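Long-range contacts in archaemetzincin (Archaeoglobus fulgidus, PDB 3ZVS), which is probably a zinc-dependent metalloprotease of the metzincin type, with one catalytic and one apparently structural zinc ion and no known natural substrate: residues 61-66 and 120-125; 1-6 and 28-33; 47-52 and 70-75; 7-12 and 36-41; 108-113 and 142-147. One frame throughout, in Å; residues are numbered along the deposited sequence.

Overall arrangement
Contacts 2 and 1 are neighbours in the five-stranded mixed sheet, where strand 2-7 lies between strands 29-32 and 65-69; their centres are about 11 Å apart, and contact 1 carries the sheet over to the end of the zinc-binding helix 104-122. Contact 5 joins an earlier part of that helix to helix 140-145, about 19 Å away between centres. Contact 4, in the loops after strands 2-7 and 29-32, touches both contact 2 and contact 3, the latter in the small three-stranded sheet with centres about 12 Å apart. Along the chain, contacts 2 and 4 interleave and close first; contacts 3 and 5 each interleave with contact 1.

Contact 1: 61-66 and 120-125; sequences PIKVTL and GHVLGL. With ZN (zinc ion), chain D.
A sheet-to-helix contact joins V64, in the lead-in to strand 65-69, to V122 and L123 at the C-terminal end of helix 104-122, the helix that carries zinc ligands H117 and H121 of the metzincin active site; H127 is the third protein ligand. The apolar part is small. The rotamer of V64, with CG1 anti to its own N (chi1 174°), turns both methyl groups to V122 CG1, the nearer being CG2 at 4.0 Å. V64 CG2 also reaches L123 CD2 at 4.1 Å, the two side chains lying roughly perpendicular. A cis peptide bond precedes V64. Beside this patch K63 runs extended as far as CE and then bends (chi4 115°), which brings NZ within 3.1 Å of V122 O. The ammonium group approaches from above the carbonyl plane, 36° out of it, and is shared with G89 O, its stronger partner. The helix ends here in a Schellman motif: G124 has positive phi, its N bonds to H121 O, and L125 N bonds to G120 O at 3.0 Å. One residue back from V122, H121 is held at both ring nitrogens, by the catalytic zinc at NE2 (2.1 Å) and by L125 O at ND1 (2.8 Å); together the two bonds help to hold the ring's rotation. The positive charge of K63 at V122 O, where the helix dipole is negative, should be favourable.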
# COMPACT_ATOMS: atom_id res chain seq x y z
N PRO A 61 2.32 -9.12 12.88
CA PRO A 61 0.88 -9.31 12.65
C PRO A 61 0.02 -8.47 13.60
O PRO A 61 -0.78 -8.99 14.38
CB PRO A 61 0.69 -10.81 12.89
CG PRO A 61 1.75 -11.16 13.87
CD PRO A 61 2.92 -10.26 13.59
N ILE A 62 0.18 -7.16 13.52
CA ILE A 62 -0.57 -6.26 14.36
C ILE A 62 -1.48 -5.44 13.46
O ILE A 62 -1.01 -4.69 12.61
CB ILE A 62 0.37 -5.36 15.15
CG1 ILE A 62 1.28 -6.23 16.04
CG2 ILE A 62 -0.43 -4.37 15.95
CD1 ILE A 62 2.39 -5.48 16.68
N LYS A 63 -2.78 -5.59 13.62
CA LYS A 63 -3.73 -4.92 12.74
C LYS A 63 -3.80 -3.44 13.08
O LYS A 63 -4.04 -3.09 14.25
CB LYS A 63 -5.11 -5.55 12.90
CG LYS A 63 -6.16 -5.04 11.93
CD LYS A 63 -7.48 -5.84 12.05
CE LYS A 63 -8.48 -5.52 10.92
NZ LYS A 63 -8.73 -6.71 10.03
N VAL A 64 -3.60 -2.51 12.14
CA VAL A 64 -3.18 -2.72 10.76
C VAL A 64 -1.70 -2.32 10.63
O VAL A 64 -1.32 -1.27 11.12
CB VAL A 64 -3.96 -1.80 9.80
CG1 VAL A 64 -3.44 -1.89 8.36
CG2 VAL A 64 -5.46 -2.12 9.83
N THR A 65 -0.89 -3.16 9.99
CA THR A 65 0.49 -2.81 9.71
C THR A 65 0.71 -2.79 8.21
O THR A 65 0.47 -3.78 7.53
CB THR A 65 1.48 -3.79 10.39
OG1 THR A 65 1.32 -3.68 11.80
CG2 THR A 65 2.92 -3.46 9.99
N LEU A 66 1.12 -1.62 7.72
CA LEU A 66 1.38 -1.40 6.30
C LEU A 66 2.86 -1.13 6.08
O LEU A 66 3.39 -0.10 6.50
CB LEU A 66 0.60 -0.20 5.76
CG LEU A 66 0.87 0.15 4.29
CD1 LEU A 66 0.31 -0.89 3.33
CD2 LEU A 66 0.30 1.53 3.95
N GLY A 120 -7.63 -0.93 2.80
CA GLY A 120 -8.99 -1.40 2.60
C GLY A 120 -9.06 -2.91 2.52
O GLY A 120 -9.99 -3.50 3.08
N HIS A 121 -8.12 -3.54 1.82
CA HIS A 121 -8.07 -5.00 1.82
C HIS A 121 -7.86 -5.58 3.21
O HIS A 121 -8.51 -6.56 3.57
CB HIS A 121 -6.94 -5.53 0.96
CG HIS A 121 -7.14 -5.46 -0.53
ND1 HIS A 121 -8.27 -5.90 -1.18
CD2 HIS A 121 -6.29 -5.07 -1.50
CE1 HIS A 121 -8.10 -5.79 -2.49
NE2 HIS A 121 -6.90 -5.27 -2.71
N VAL A 122 -6.97 -4.98 4.02
CA VAL A 122 -6.76 -5.51 5.37
C VAL A 122 -8.07 -5.44 6.17
O VAL A 122 -8.34 -6.33 6.99
CB VAL A 122 -5.61 -4.78 6.12
CG1 VAL A 122 -5.40 -5.42 7.49
CG2 VAL A 122 -4.33 -4.86 5.31
N LEU A 123 -8.86 -4.42 5.90
CA LEU A 123 -10.15 -4.22 6.57
C LEU A 123 -11.26 -5.08 6.00
O LEU A 123 -12.41 -4.95 6.42
CB LEU A 123 -10.60 -2.76 6.52
CG LEU A 123 -9.62 -1.79 7.16
CD1 LEU A 123 -10.12 -0.37 7.01
CD2 LEU A 123 -9.36 -2.16 8.61
N GLY A 124 -10.95 -5.90 5.01
CA GLY A 124 -11.85 -6.94 4.55
C GLY A 124 -12.50 -6.64 3.22
O GLY A 124 -13.34 -7.43 2.77
N LEU A 125 -12.12 -5.54 2.58
CA LEU A 125 -12.69 -5.17 1.29
C LEU A 125 -12.00 -5.85 0.12
O LEU A 125 -10.78 -5.79 -0.04
CB LEU A 125 -12.65 -3.65 1.06
CG LEU A 125 -13.37 -2.81 2.10
CD1 LEU A 125 -13.14 -1.34 1.88
CD2 LEU A 125 -14.86 -3.09 2.02
ZN ZN D . -6.21 -4.77 -4.59

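Contact 2: 1-6 and 28-33; sequences MKIYIQ and AEVFVL
Y4 and F31 lie side by side and point the same way on one face of a parallel strand pair, the two strands of a beta-alpha-beta unit in which helix 12-26 links strand 2-7 to strand 29-32. Their ring planes are 13° apart but slid so far that they barely overlap, with centroids 4.8 Å apart. F31 CD1 sits over the rim of one tyrosine face, 3.6 Å from Y4 CE2. Both rings take the same first torsion, CG anti to the carbonyl carbon (chi1 -62° for Y4 and -63° for F31), and this helps to keep them abreast. The row continues at both ends. The aliphatic chain of K2 slants past F31, with CD 3.5 Å from CE1, and turns at its end to bring NZ toward E29 OE1 in a long salt bridge at the exposed end of the pair. Beyond Y4, L33 CD1 packs on Y4 CB. The opposite face, which helix 12-26 covers, is aliphatic: I3 CD1 meets A28 CB, and the I5 and V30 side chains cross, I5 CD1 3.6 Å from V30 CG1. Between the faces, five backbone hydrogen bonds alternate from M1 O to L33 N, and strand 65-69 continues the sheet on the far side of strand 2-7. Just past the last bridge, Q6 is bent at chi2; its NE2 donates to P34 O, while OE1 lies 3.5 Å from L33 CD1.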
# COMPACT_ATOMS: atom_id res chain seq x y z
N MET A 1 -9.29 2.17 15.60
CA MET A 1 -8.34 1.52 14.65
C MET A 1 -6.97 2.18 14.76
O MET A 1 -6.86 3.40 14.88
CB MET A 1 -8.88 1.65 13.22
CG MET A 1 -8.01 1.03 12.15
SD MET A 1 -8.49 1.51 10.47
CE MET A 1 -10.20 0.99 10.42
N LYS A 2 -5.94 1.35 14.69
CA LYS A 2 -4.55 1.82 14.68
C LYS A 2 -3.90 1.35 13.38
O LYS A 2 -4.16 0.23 12.94
CB LYS A 2 -3.76 1.26 15.86
CG LYS A 2 -4.45 1.52 17.19
CD LYS A 2 -3.49 1.62 18.36
CE LYS A 2 -4.21 1.50 19.71
NZ LYS A 2 -5.46 2.32 19.77
N ILE A 3 -3.11 2.22 12.77
CA ILE A 3 -2.36 1.85 11.57
C ILE A 3 -0.90 2.12 11.87
O ILE A 3 -0.55 3.24 12.27
CB ILE A 3 -2.77 2.72 10.35
CG1 ILE A 3 -4.27 2.53 10.06
CG2 ILE A 3 -1.89 2.39 9.14
CD1 ILE A 3 -4.84 3.51 9.07
N TYR A 4 -0.08 1.09 11.69
CA TYR A 4 1.37 1.17 11.89
C TYR A 4 2.00 1.18 10.52
O TYR A 4 1.85 0.22 9.76
CB TYR A 4 1.86 -0.05 12.68
CG TYR A 4 1.25 -0.09 14.07
CD1 TYR A 4 0.01 -0.67 14.28
CD2 TYR A 4 1.91 0.46 15.15
CE1 TYR A 4 -0.55 -0.71 15.53
CE2 TYR A 4 1.35 0.44 16.42
CZ TYR A 4 0.13 -0.16 16.59
OH TYR A 4 -0.44 -0.18 17.86
N ILE A 5 2.70 2.25 10.18
CA ILE A 5 3.45 2.32 8.94
C ILE A 5 4.86 1.85 9.20
O ILE A 5 5.56 2.38 10.04
CB ILE A 5 3.48 3.76 8.38
CG1 ILE A 5 2.06 4.29 8.15
CG2 ILE A 5 4.27 3.85 7.10
CD1 ILE A 5 2.01 5.80 8.01
N GLN A 6 5.27 0.84 8.45
CA GLN A 6 6.62 0.30 8.54
C GLN A 6 7.40 0.70 7.28
O GLN A 6 7.25 0.11 6.20
CB GLN A 6 6.59 -1.25 8.63
CG GLN A 6 7.98 -1.88 8.58
CD GLN A 6 8.84 -1.41 9.73
OE1 GLN A 6 8.56 -1.71 10.89
NE2 GLN A 6 9.86 -0.66 9.43
N ALA A 28 -8.24 7.01 12.21
CA ALA A 28 -7.35 6.09 12.89
C ALA A 28 -6.19 6.83 13.56
O ALA A 28 -5.86 7.94 13.17
CB ALA A 28 -6.80 5.06 11.90
N GLU A 29 -5.62 6.18 14.56
CA GLU A 29 -4.36 6.63 15.14
C GLU A 29 -3.27 5.97 14.31
O GLU A 29 -3.28 4.75 14.14
CB GLU A 29 -4.26 6.18 16.58
CG GLU A 29 -3.05 6.72 17.30
CD GLU A 29 -2.99 6.27 18.75
OE1 GLU A 29 -3.75 5.34 19.13
OE2 GLU A 29 -2.17 6.84 19.50
N VAL A 30 -2.37 6.79 13.78
CA VAL A 30 -1.30 6.29 12.92
C VAL A 30 0.05 6.42 13.63
O VAL A 30 0.35 7.43 14.26
CB VAL A 30 -1.31 7.07 11.61
CG1 VAL A 30 -0.20 6.61 10.71
CG2 VAL A 30 -2.69 6.89 10.90
N PHE A 31 0.84 5.36 13.49
CA PHE A 31 2.14 5.25 14.13
C PHE A 31 3.13 5.06 13.01
O PHE A 31 2.87 4.31 12.08
CB PHE A 31 2.19 4.05 15.07
CG PHE A 31 1.21 4.13 16.21
CD1 PHE A 31 -0.09 3.70 16.05
CD2 PHE A 31 1.60 4.66 17.41
CE1 PHE A 31 -0.99 3.78 17.10
CE2 PHE A 31 0.70 4.76 18.46
CZ PHE A 31 -0.59 4.32 18.30
N VAL A 32 4.28 5.71 13.10
CA VAL A 32 5.35 5.47 12.15
C VAL A 32 6.46 4.72 12.89
O VAL A 32 7.07 5.24 13.84
CB VAL A 32 5.88 6.78 11.55
CG1 VAL A 32 7.08 6.50 10.64
CG2 VAL A 32 4.78 7.52 10.78
N LEU A 33 6.68 3.49 12.46
CA LEU A 33 7.70 2.61 13.03
C LEU A 33 9.10 2.97 12.52
O LEU A 33 9.27 3.68 11.53
CB LEU A 33 7.39 1.17 12.71
CG LEU A 33 6.03 0.69 13.23
CD1 LEU A 33 5.71 -0.70 12.75
CD2 LEU A 33 5.97 0.75 14.75

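Contact 3: 47-52 and 70-75. With MLI (malonate ion), chain G.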
# COMPACT_ATOMS: atom_id res chain seq x y z
N ARG A 47 15.07 -11.31 -11.01
CA ARG A 47 14.11 -10.31 -11.45
C ARG A 47 14.48 -8.89 -11.03
O ARG A 47 13.93 -7.92 -11.56
CB ARG A 47 12.73 -10.66 -10.88
CG ARG A 47 12.24 -12.01 -11.35
CD ARG A 47 11.02 -12.44 -10.61
NE ARG A 47 9.96 -11.51 -10.92
CZ ARG A 47 8.74 -11.80 -11.32
NH1 ARG A 47 8.33 -13.04 -11.47
NH2 ARG A 47 7.89 -10.81 -11.56
N ARG A 48 15.40 -8.77 -10.09
CA ARG A 48 15.78 -7.51 -9.47
C ARG A 48 14.54 -6.83 -8.85
O ARG A 48 14.39 -5.60 -8.88
CB ARG A 48 16.54 -6.64 -10.48
CG ARG A 48 17.76 -7.41 -11.04
CD ARG A 48 18.92 -6.58 -11.63
NE ARG A 48 19.92 -7.49 -12.20
CZ ARG A 48 21.03 -7.13 -12.85
NH1 ARG A 48 21.32 -5.85 -13.04
NH2 ARG A 48 21.85 -8.07 -13.31
N GLN A 49 13.65 -7.66 -8.30
CA GLN A 49 12.46 -7.25 -7.56
C GLN A 49 12.37 -8.01 -6.27
O GLN A 49 12.95 -9.10 -6.13
CB GLN A 49 11.18 -7.56 -8.35
CG GLN A 49 11.09 -6.94 -9.71
CD GLN A 49 9.90 -7.46 -10.48
OE1 GLN A 49 9.82 -8.65 -10.74
NE2 GLN A 49 8.96 -6.59 -10.84
N TYR A 50 11.61 -7.48 -5.32
CA TYR A 50 11.35 -8.12 -4.05
C TYR A 50 9.98 -8.78 -4.08
O TYR A 50 9.01 -8.27 -4.67
CB TYR A 50 11.43 -7.09 -2.89
CG TYR A 50 12.84 -6.61 -2.63
CD1 TYR A 50 13.46 -5.70 -3.49
CD2 TYR A 50 13.56 -7.08 -1.52
CE1 TYR A 50 14.78 -5.26 -3.26
CE2 TYR A 50 14.86 -6.64 -1.28
CZ TYR A 50 15.47 -5.74 -2.13
OH TYR A 50 16.77 -5.33 -1.89
N ASN A 51 9.88 -9.96 -3.47
CA ASN A 51 8.62 -10.66 -3.41
C ASN A 51 7.75 -10.12 -2.28
O ASN A 51 8.15 -10.08 -1.11
CB ASN A 51 8.88 -12.16 -3.22
CG ASN A 51 7.60 -12.95 -3.18
OD1 ASN A 51 6.93 -13.01 -2.16
ND2 ASN A 51 7.23 -13.53 -4.32
N SER A 52 6.54 -9.67 -2.64
CA SER A 52 5.64 -9.08 -1.69
C SER A 52 5.14 -9.99 -0.59
O SER A 52 4.95 -9.56 0.56
CB SER A 52 4.43 -8.49 -2.46
OG SER A 52 3.70 -9.48 -3.16
N GLY A 70 10.10 1.68 -1.52
CA GLY A 70 10.44 2.24 -2.80
C GLY A 70 10.96 1.26 -3.83
O GLY A 70 11.21 1.61 -4.98
N LYS A 71 11.17 0.00 -3.40
CA LYS A 71 11.63 -1.07 -4.26
C LYS A 71 10.45 -1.65 -5.04
O LYS A 71 9.34 -1.77 -4.52
CB LYS A 71 12.27 -2.21 -3.43
CG LYS A 71 13.49 -1.82 -2.63
CD LYS A 71 14.72 -1.54 -3.49
CE LYS A 71 15.91 -1.34 -2.56
NZ LYS A 71 17.14 -1.23 -3.37
N ASP A 72 10.70 -2.04 -6.29
CA ASP A 72 9.69 -2.74 -7.09
C ASP A 72 9.44 -4.11 -6.46
O ASP A 72 10.38 -4.85 -6.09
CB ASP A 72 10.21 -2.89 -8.53
CG ASP A 72 9.13 -3.20 -9.56
OD1 ASP A 72 7.98 -2.82 -9.35
OD2 ASP A 72 9.51 -3.81 -10.59
N ILE A 73 8.17 -4.47 -6.37
CA ILE A 73 7.74 -5.76 -5.87
C ILE A 73 6.86 -6.53 -6.85
O ILE A 73 6.27 -5.98 -7.77
CB ILE A 73 6.99 -5.62 -4.51
CG1 ILE A 73 5.71 -4.79 -4.66
CG2 ILE A 73 7.92 -4.95 -3.46
CD1 ILE A 73 4.89 -4.66 -3.39
N TYR A 74 6.86 -7.84 -6.66
CA TYR A 74 6.03 -8.75 -7.45
C TYR A 74 5.49 -9.85 -6.52
O TYR A 74 5.91 -9.99 -5.40
CB TYR A 74 6.87 -9.40 -8.57
CG TYR A 74 7.72 -10.55 -8.05
CD1 TYR A 74 8.88 -10.32 -7.34
CD2 TYR A 74 7.35 -11.87 -8.26
CE1 TYR A 74 9.66 -11.36 -6.82
CE2 TYR A 74 8.10 -12.91 -7.75
CZ TYR A 74 9.24 -12.65 -7.03
OH TYR A 74 10.01 -13.67 -6.50
N ALA A 75 4.49 -10.58 -7.00
CA ALA A 75 3.99 -11.78 -6.32
C ALA A 75 3.87 -12.86 -7.39
O ALA A 75 3.95 -12.58 -8.58
CB ALA A 75 2.69 -11.52 -5.68
C1 MLI G . 19.49 -5.44 -3.86
C2 MLI G . 20.77 -5.07 -3.23
C3 MLI G . 18.75 -4.26 -4.38
O6 MLI G . 20.87 -3.92 -2.72
O7 MLI G . 21.72 -5.88 -3.21
O8 MLI G . 17.70 -3.91 -3.78
O9 MLI G . 19.15 -3.68 -5.42
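With CG between its backbone N and carbonyl carbon (chi1 80°), Y74 presents a ring face to R47, whose chain bends at chi3 (64°) to lay its guanidinium flat on that face. The planes are 15° apart and R47 CZ is 3.8 Å from the ring centroid, a cation-pi stack; R47 CD adds a CH-pi contact. R47 NE and NH2 grip Q49 OE1 side-on, NE at 2.9 Å. Q49 NE2 in turn gives a 2.8 Å bond to D72 OD2 from above the carboxylate plane, and R98 also pairs with that oxygen. In the backbone, parallel strands 49-51 and 73-74 are bonded through Y50 N to D72 O, Y74 N to Y50 O and S52 N to Y74 O (2.8 Å). N51 then N-caps helix 52-58, its OD1 accepting from C54 N. On the other face, K71 slants past the Y50 ring, and malonate O8 takes hydrogen bonds from Y50 OH (2.5 Å) and K71 NZ (2.8 Å). Two in-plane bonds to Q49 OE1 thus orient the guanidinium over Y74, D72 positions Q49 as second shell, and the lysine probably draws the malonate by charge.

Contact 4: 7-12 and 36-41; sequences PLSVNS and SDVSLK
S9 makes two of the three hydrogen bonds that join the end of strand 2-7 and the loop after it to the loop after strand 29-32. Its side-chain OG, set anti to the carbonyl carbon (chi1 -57°), accepts from V38 N at 2.9 Å along a fairly straight N-H (160°), and its backbone N donates to S36 O, also at 2.9 Å. The third runs from S36 N to P7 O at 3.1 Å, the donor tilted 34° from the carbonyl plane. P7 and S9 thus hold S36 through both its N and its O, a single bridge about L8, whose CA comes within 3.2 Å of S36 O in a CA-H...O contact. The packing outside this bonded core is light. V38 CG1 lies beside S9 OG at 3.6 Å, V38 CB meets L8 CB at 4.0 Å, and L8 CD2 touches S36 OG at 3.3 Å. Further along the second loop S39 OG accepts from K41 N, an ST turn leading into the 3-10 segment. L8 and V38 both rest on I55 of helix 52-58, P7 leans on V15 of helix 12-26, and V38 also touches Y50 of strand 49-51, so the pinned loops bridge the main sheet and the small one.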
# COMPACT_ATOMS: atom_id res chain seq x y z
N PRO A 7 8.28 1.71 7.39
CA PRO A 7 9.10 2.08 6.24
C PRO A 7 10.11 0.98 5.94
O PRO A 7 10.81 0.51 6.85
CB PRO A 7 9.79 3.40 6.70
CG PRO A 7 9.05 3.82 7.94
CD PRO A 7 8.60 2.53 8.57
N LEU A 8 10.19 0.57 4.69
CA LEU A 8 11.08 -0.48 4.25
C LEU A 8 11.80 -0.02 3.00
O LEU A 8 11.27 -0.16 1.89
CB LEU A 8 10.31 -1.76 3.94
CG LEU A 8 9.57 -2.41 5.08
CD1 LEU A 8 8.65 -3.50 4.56
CD2 LEU A 8 10.49 -2.97 6.12
N SER A 9 12.96 0.60 3.16
CA SER A 9 13.65 1.23 2.02
C SER A 9 12.76 2.19 1.24
O SER A 9 12.44 1.96 0.07
CB SER A 9 14.23 0.19 1.10
OG SER A 9 15.12 -0.67 1.81
N VAL A 10 12.41 3.28 1.89
CA VAL A 10 11.47 4.25 1.34
C VAL A 10 11.86 5.64 1.79
O VAL A 10 12.32 5.84 2.90
CB VAL A 10 10.02 3.90 1.74
CG1 VAL A 10 9.77 4.07 3.23
CG2 VAL A 10 9.01 4.72 0.90
N ASN A 11 11.62 6.63 0.93
CA ASN A 11 11.83 8.04 1.27
C ASN A 11 11.02 8.44 2.51
O ASN A 11 9.80 8.17 2.61
CB ASN A 11 11.37 8.88 0.09
CG ASN A 11 11.67 10.35 0.24
OD1 ASN A 11 12.18 10.82 1.26
ND2 ASN A 11 11.36 11.10 -0.79
N SER A 12 11.69 9.04 3.49
CA SER A 12 11.02 9.45 4.73
C SER A 12 9.89 10.44 4.48
O SER A 12 8.89 10.46 5.22
CB SER A 12 12.05 10.05 5.71
OG SER A 12 12.65 11.20 5.18
N SER A 36 13.61 0.59 8.28
CA SER A 36 14.57 -0.47 8.08
C SER A 36 14.71 -0.68 6.59
O SER A 36 13.85 -0.28 5.80
CB SER A 36 14.16 -1.78 8.81
OG SER A 36 13.03 -2.40 8.21
N ASP A 37 15.81 -1.29 6.17
CA ASP A 37 15.94 -1.69 4.79
C ASP A 37 15.10 -2.94 4.55
O ASP A 37 15.09 -3.85 5.38
CB ASP A 37 17.39 -2.00 4.44
CG ASP A 37 18.31 -0.79 4.56
OD1 ASP A 37 17.85 0.37 4.63
OD2 ASP A 37 19.54 -1.02 4.61
N VAL A 38 14.43 -3.01 3.40
CA VAL A 38 13.65 -4.17 3.06
C VAL A 38 14.59 -5.39 3.04
O VAL A 38 15.75 -5.29 2.62
CB VAL A 38 12.82 -3.94 1.77
CG1 VAL A 38 13.72 -3.78 0.53
CG2 VAL A 38 11.80 -5.03 1.59
N SER A 39 14.11 -6.53 3.53
CA SER A 39 14.97 -7.70 3.71
C SER A 39 15.48 -8.26 2.39
O SER A 39 14.71 -8.57 1.50
CB SER A 39 14.22 -8.79 4.48
OG SER A 39 15.10 -9.91 4.69
N LEU A 40 16.81 -8.45 2.31
CA LEU A 40 17.40 -9.20 1.20
C LEU A 40 16.92 -10.65 1.11
O LEU A 40 16.99 -11.24 0.04
CB LEU A 40 18.93 -9.15 1.27
CG LEU A 40 19.52 -7.79 0.93
CD1 LEU A 40 21.00 -7.78 1.32
CD2 LEU A 40 19.35 -7.41 -0.52
N LYS A 41 16.38 -11.21 2.19
CA LYS A 41 15.74 -12.53 2.12
C LYS A 41 14.67 -12.55 1.05
O LYS A 41 14.36 -13.58 0.50
CB LYS A 41 15.07 -12.89 3.45
CG LYS A 41 16.03 -13.04 4.63
CD LYS A 41 16.95 -14.23 4.46
CE LYS A 41 17.93 -14.37 5.64
NZ LYS A 41 17.22 -14.65 6.93

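Contact 5: 108-113 and 142-147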
# COMPACT_ATOMS: atom_id res chain seq x y z
N ARG A 108 2.15 12.15 -5.13
CA ARG A 108 1.58 12.12 -3.81
C ARG A 108 0.17 11.50 -3.84
O ARG A 108 -0.19 10.69 -3.01
CB ARG A 108 1.52 13.54 -3.25
CG ARG A 108 1.10 13.58 -1.84
CD ARG A 108 0.74 14.99 -1.39
NE ARG A 108 0.64 15.04 0.05
CZ ARG A 108 -0.45 14.73 0.73
NH1 ARG A 108 -1.56 14.39 0.09
NH2 ARG A 108 -0.42 14.78 2.07
N GLU A 109 -0.64 11.93 -4.80
CA GLU A 109 -2.00 11.45 -4.91
C GLU A 109 -2.01 9.93 -5.15
O GLU A 109 -2.80 9.19 -4.54
CB GLU A 109 -2.66 12.18 -6.06
CG GLU A 109 -4.08 11.78 -6.24
CD GLU A 109 -4.76 12.50 -7.40
OE1 GLU A 109 -4.22 12.49 -8.52
OE2 GLU A 109 -5.87 13.00 -7.17
N ARG A 110 -1.12 9.45 -6.00
CA ARG A 110 -1.02 8.02 -6.27
C ARG A 110 -0.61 7.25 -5.02
O ARG A 110 -1.15 6.18 -4.74
CB ARG A 110 0.03 7.77 -7.33
CG ARG A 110 -0.38 8.22 -8.72
CD ARG A 110 0.77 8.11 -9.68
NE ARG A 110 0.36 8.38 -11.05
CZ ARG A 110 1.15 8.24 -12.11
NH1 ARG A 110 2.41 7.89 -11.97
NH2 ARG A 110 0.68 8.48 -13.32
N VAL A 111 0.35 7.78 -4.28
CA VAL A 111 0.79 7.11 -3.06
C VAL A 111 -0.37 6.94 -2.07
O VAL A 111 -0.57 5.87 -1.49
CB VAL A 111 1.95 7.87 -2.42
CG1 VAL A 111 2.24 7.34 -1.03
CG2 VAL A 111 3.18 7.78 -3.29
N VAL A 112 -1.12 8.02 -1.83
CA VAL A 112 -2.24 7.94 -0.90
C VAL A 112 -3.29 6.94 -1.42
O VAL A 112 -3.75 6.08 -0.64
CB VAL A 112 -2.86 9.32 -0.62
CG1 VAL A 112 -4.03 9.16 0.30
CG2 VAL A 112 -1.82 10.26 -0.04
N LYS A 113 -3.67 7.03 -2.70
CA LYS A 113 -4.66 6.11 -3.26
C LYS A 113 -4.27 4.66 -3.03
O LYS A 113 -5.07 3.84 -2.60
CB LYS A 113 -4.83 6.32 -4.77
CG LYS A 113 -5.60 7.56 -5.18
CD LYS A 113 -5.66 7.67 -6.68
CE LYS A 113 -6.49 8.89 -7.08
NZ LYS A 113 -6.38 9.06 -8.54
N ASP A 142 -4.72 3.56 -14.69
CA ASP A 142 -5.92 3.16 -13.96
C ASP A 142 -5.96 3.81 -12.57
O ASP A 142 -6.99 4.23 -12.09
CB ASP A 142 -6.02 1.63 -13.80
CG ASP A 142 -6.33 0.90 -15.08
OD1 ASP A 142 -6.86 1.49 -16.07
OD2 ASP A 142 -6.08 -0.31 -15.09
N VAL A 143 -4.81 3.83 -11.89
CA VAL A 143 -4.76 4.46 -10.58
C VAL A 143 -5.26 5.92 -10.68
O VAL A 143 -6.04 6.40 -9.85
CB VAL A 143 -3.32 4.43 -9.99
CG1 VAL A 143 -3.25 5.18 -8.67
CG2 VAL A 143 -2.86 2.97 -9.78
N ASP A 144 -4.78 6.62 -11.70
CA ASP A 144 -5.10 8.04 -11.85
C ASP A 144 -6.61 8.25 -12.08
O ASP A 144 -7.15 9.26 -11.68
CB ASP A 144 -4.30 8.66 -12.98
CG ASP A 144 -2.83 8.83 -12.66
OD1 ASP A 144 -2.46 8.71 -11.47
OD2 ASP A 144 -2.07 9.06 -13.60
N ARG A 145 -7.25 7.28 -12.74
CA ARG A 145 -8.68 7.36 -13.04
C ARG A 145 -9.60 7.05 -11.86
O ARG A 145 -10.75 7.47 -11.83
CB ARG A 145 -9.00 6.47 -14.22
CG ARG A 145 -8.64 7.11 -15.53
CD ARG A 145 -9.17 6.28 -16.68
NE ARG A 145 -8.43 5.04 -16.83
CZ ARG A 145 -7.46 4.85 -17.72
NH1 ARG A 145 -7.10 5.82 -18.55
NH2 ARG A 145 -6.84 3.68 -17.79
N LYS A 146 -9.13 6.27 -10.89
CA LYS A 146 -9.95 5.96 -9.74
C LYS A 146 -9.81 7.01 -8.64
O LYS A 146 -8.81 7.71 -8.56
CB LYS A 146 -9.63 4.58 -9.20
CG LYS A 146 -8.39 4.46 -8.29
CD LYS A 146 -8.16 2.96 -7.95
CE LYS A 146 -6.94 2.74 -7.08
NZ LYS A 146 -6.53 1.27 -7.14
N PRO A 147 -10.83 7.15 -7.79
CA PRO A 147 -10.74 8.17 -6.74
C PRO A 147 -9.99 7.65 -5.51
O PRO A 147 -9.75 6.44 -5.38
CB PRO A 147 -12.22 8.40 -6.40
CG PRO A 147 -12.81 7.06 -6.56
CD PRO A 147 -12.10 6.41 -7.72
O HOH W 1 -3.64 9.69 -9.09
O HOH W 2 -5.57 11.62 -11.17
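K113, on helix 104-122, reaches into the end of helix 140-145 and forms the tight part of this contact. Fully extended beyond CG (chi2 to chi4 all near 180°), it places NZ 2.8 Å from K146 O, almost in line with that C=O, and 3.0 Å from V143 O. Alongside, V143 CG1 packs on K113 CD at 4.0 Å. R110 clasps D144 side-on: NE meets OD1 at 2.9 Å on its syn lone pair, and NH2 meets OD2 at 2.8 Å, with guanidinium and carboxylate 24° from coplanar. R110 NH1 is held by L99 O. Toward exposed E109 the fit is looser and waters fill in; one lies near E109 OE1 and D144 OD1 and accepts from K113 NZ at 2.9 Å. K146 itself touches the zinc ligand H117. At the helix end V143 O is gripped from both faces of its plane, by K113 NZ on one and K146 N on the other, and the paired arginine should keep D144 ionised.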